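Local coordinates for protein VP1 (Merkel cell polyomavirus, PDB 4FMH) that forms the pentameric building blocks of the icosahedral viral capsid and binds sialylated glycans at a site required for infection, at residues W92-V97 with F278-R283. Numbering follows the deposited sequence.
Sequences WEAISV and FNVTLR
Glu93 OE1 takes a hydrogen bond of 2.8 Å from Arg283 NE, part of a salt bridge, and a second salt bridge from Arg285 NE. Arg283 grips the carboxylate side-on, NE to OE1 and NH2 to OE2 (3.1 Å); both oxygens lie near the guanidinium plane, but the nitrogens meet them from above the carboxylate plane, the two planes being turned 56° apart. Extended chains running alongside each other bring the charges together: Glu93 sets CG anti to its backbone nitrogen (chi1 176°), whereas Arg283 tucks CG between N and the carbonyl carbon (chi1 67°). Gly243 N also binds OE2; these partners probably offset the charge of the buried carboxylate and favour its ionised form. Ile95 CG2 covers one guanidinium face, 3.4 Å from NE and offset toward the rim, and its CG1 meets Thr281 CG2.

Beneath these side chains, antiparallel strands exchange backbone bonds, Glu93 with Arg283 in both directions. A classic beta bulge follows: Ile95 and Ser96 both face Thr281, Ile95 N donating to Thr281 O and Thr281 N to Ser96 O (both 2.9 Å). The register shifts by one, and Ile95 CB is directed toward the partner strand.

On the opposite face Ala94, closely paired with Leu282 at a non-hydrogen-bonded position, has only a methyl, leaving the leucine room; its CB touches both Val280 CG1 and Leu282 CD2. Beta-branched Val97 and Val280 fill the strands' sides with methyls, Val97 CG2 meeting Val280 CG2 at 3.7 Å and the Phe278 ring near its edge. Ile137 and Phe135 of strand 131-138 cover this face within the VP1 jelly roll. The contact divides its chemistry: a salt bridge with several hydrogen bonds, overlain on one face by Ile95, fixes one side of the bulged strand pair, while apolar packing joins the other to the core.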
# COMPACT_ATOMS: atom_id res chain seq x y z
N TRP B 92 -7.98 -24.65 -29.30
CA TRP B 92 -7.09 -23.58 -28.87
C TRP B 92 -7.17 -23.41 -27.36
O TRP B 92 -8.26 -23.34 -26.78
CB TRP B 92 -7.43 -22.27 -29.58
CG TRP B 92 -7.03 -22.25 -31.03
CD1 TRP B 92 -7.86 -22.27 -32.11
CD2 TRP B 92 -5.70 -22.21 -31.55
NE1 TRP B 92 -7.13 -22.24 -33.27
CE2 TRP B 92 -5.80 -22.20 -32.96
CE3 TRP B 92 -4.42 -22.17 -30.97
CZ2 TRP B 92 -4.68 -22.16 -33.80
CZ3 TRP B 92 -3.31 -22.14 -31.80
CH2 TRP B 92 -3.45 -22.13 -33.20
N GLU B 93 -6.00 -23.37 -26.73
CA GLU B 93 -5.88 -23.22 -25.28
C GLU B 93 -5.15 -21.92 -24.98
O GLU B 93 -4.00 -21.75 -25.38
CB GLU B 93 -5.11 -24.41 -24.71
CG GLU B 93 -4.82 -24.36 -23.21
CD GLU B 93 -3.80 -25.39 -22.76
OE1 GLU B 93 -3.22 -26.11 -23.62
OE2 GLU B 93 -3.56 -25.48 -21.54
N ALA B 94 -5.82 -21.00 -24.28
CA ALA B 94 -5.21 -19.72 -23.91
C ALA B 94 -4.26 -19.92 -22.74
O ALA B 94 -4.66 -20.40 -21.68
CB ALA B 94 -6.29 -18.70 -23.54
N ILE B 95 -2.99 -19.56 -22.93
CA ILE B 95 -1.98 -19.85 -21.90
C ILE B 95 -1.43 -18.63 -21.16
O ILE B 95 -1.01 -18.73 -20.01
CB ILE B 95 -0.83 -20.75 -22.44
CG1 ILE B 95 0.05 -20.00 -23.46
CG2 ILE B 95 -1.41 -22.06 -23.02
CD1 ILE B 95 1.25 -20.82 -23.95
N SER B 96 -1.46 -17.47 -21.81
CA SER B 96 -1.02 -16.23 -21.18
C SER B 96 -1.61 -15.03 -21.90
O SER B 96 -2.06 -15.13 -23.04
CB SER B 96 0.51 -16.12 -21.15
OG SER B 96 1.05 -16.18 -22.46
N VAL B 97 -1.61 -13.89 -21.20
CA VAL B 97 -2.11 -12.65 -21.76
C VAL B 97 -1.27 -11.48 -21.26
O VAL B 97 -0.87 -11.44 -20.09
CB VAL B 97 -3.62 -12.42 -21.44
CG1 VAL B 97 -3.89 -12.45 -19.93
CG2 VAL B 97 -4.14 -11.12 -22.06
N PHE B 278 -5.33 -6.15 -25.25
CA PHE B 278 -5.01 -7.54 -24.94
C PHE B 278 -4.15 -8.16 -26.03
O PHE B 278 -4.42 -7.99 -27.23
CB PHE B 278 -6.28 -8.40 -24.87
CG PHE B 278 -7.31 -7.91 -23.91
CD1 PHE B 278 -8.23 -6.94 -24.28
CD2 PHE B 278 -7.40 -8.48 -22.63
CE1 PHE B 278 -9.20 -6.50 -23.40
CE2 PHE B 278 -8.37 -8.04 -21.73
CZ PHE B 278 -9.28 -7.07 -22.12
N ASN B 279 -3.12 -8.89 -25.61
CA ASN B 279 -2.38 -9.81 -26.47
C ASN B 279 -2.37 -11.20 -25.82
O ASN B 279 -1.66 -11.43 -24.85
CB ASN B 279 -0.95 -9.30 -26.71
CG ASN B 279 -0.21 -10.07 -27.81
OD1 ASN B 279 -0.30 -11.29 -27.90
ND2 ASN B 279 0.52 -9.35 -28.65
N VAL B 280 -3.17 -12.12 -26.37
CA VAL B 280 -3.35 -13.45 -25.80
C VAL B 280 -2.55 -14.48 -26.58
O VAL B 280 -2.66 -14.55 -27.80
CB VAL B 280 -4.84 -13.86 -25.78
CG1 VAL B 280 -5.02 -15.25 -25.18
CG2 VAL B 280 -5.67 -12.84 -25.00
N THR B 281 -1.76 -15.29 -25.88
CA THR B 281 -1.01 -16.38 -26.50
C THR B 281 -1.80 -17.67 -26.33
O THR B 281 -2.22 -18.00 -25.22
CB THR B 281 0.39 -16.55 -25.87
OG1 THR B 281 1.14 -15.34 -26.05
CG2 THR B 281 1.16 -17.71 -26.50
N LEU B 282 -2.00 -18.38 -27.43
CA LEU B 282 -2.72 -19.65 -27.39
C LEU B 282 -1.91 -20.77 -28.03
O LEU B 282 -1.10 -20.55 -28.92
CB LEU B 282 -4.09 -19.53 -28.07
CG LEU B 282 -5.01 -18.38 -27.63
CD1 LEU B 282 -4.85 -17.20 -28.57
CD2 LEU B 282 -6.47 -18.83 -27.60
N ARG B 283 -2.13 -21.99 -27.54
CA ARG B 283 -1.49 -23.17 -28.11
C ARG B 283 -2.55 -24.22 -28.44
O ARG B 283 -3.64 -24.20 -27.88
CB ARG B 283 -0.44 -23.75 -27.16
CG ARG B 283 -1.02 -24.33 -25.88
CD ARG B 283 0.04 -24.92 -24.99
NE ARG B 283 -0.53 -25.28 -23.70
CZ ARG B 283 0.16 -25.45 -22.58
NH1 ARG B 283 1.48 -25.30 -22.59
NH2 ARG B 283 -0.46 -25.77 -21.46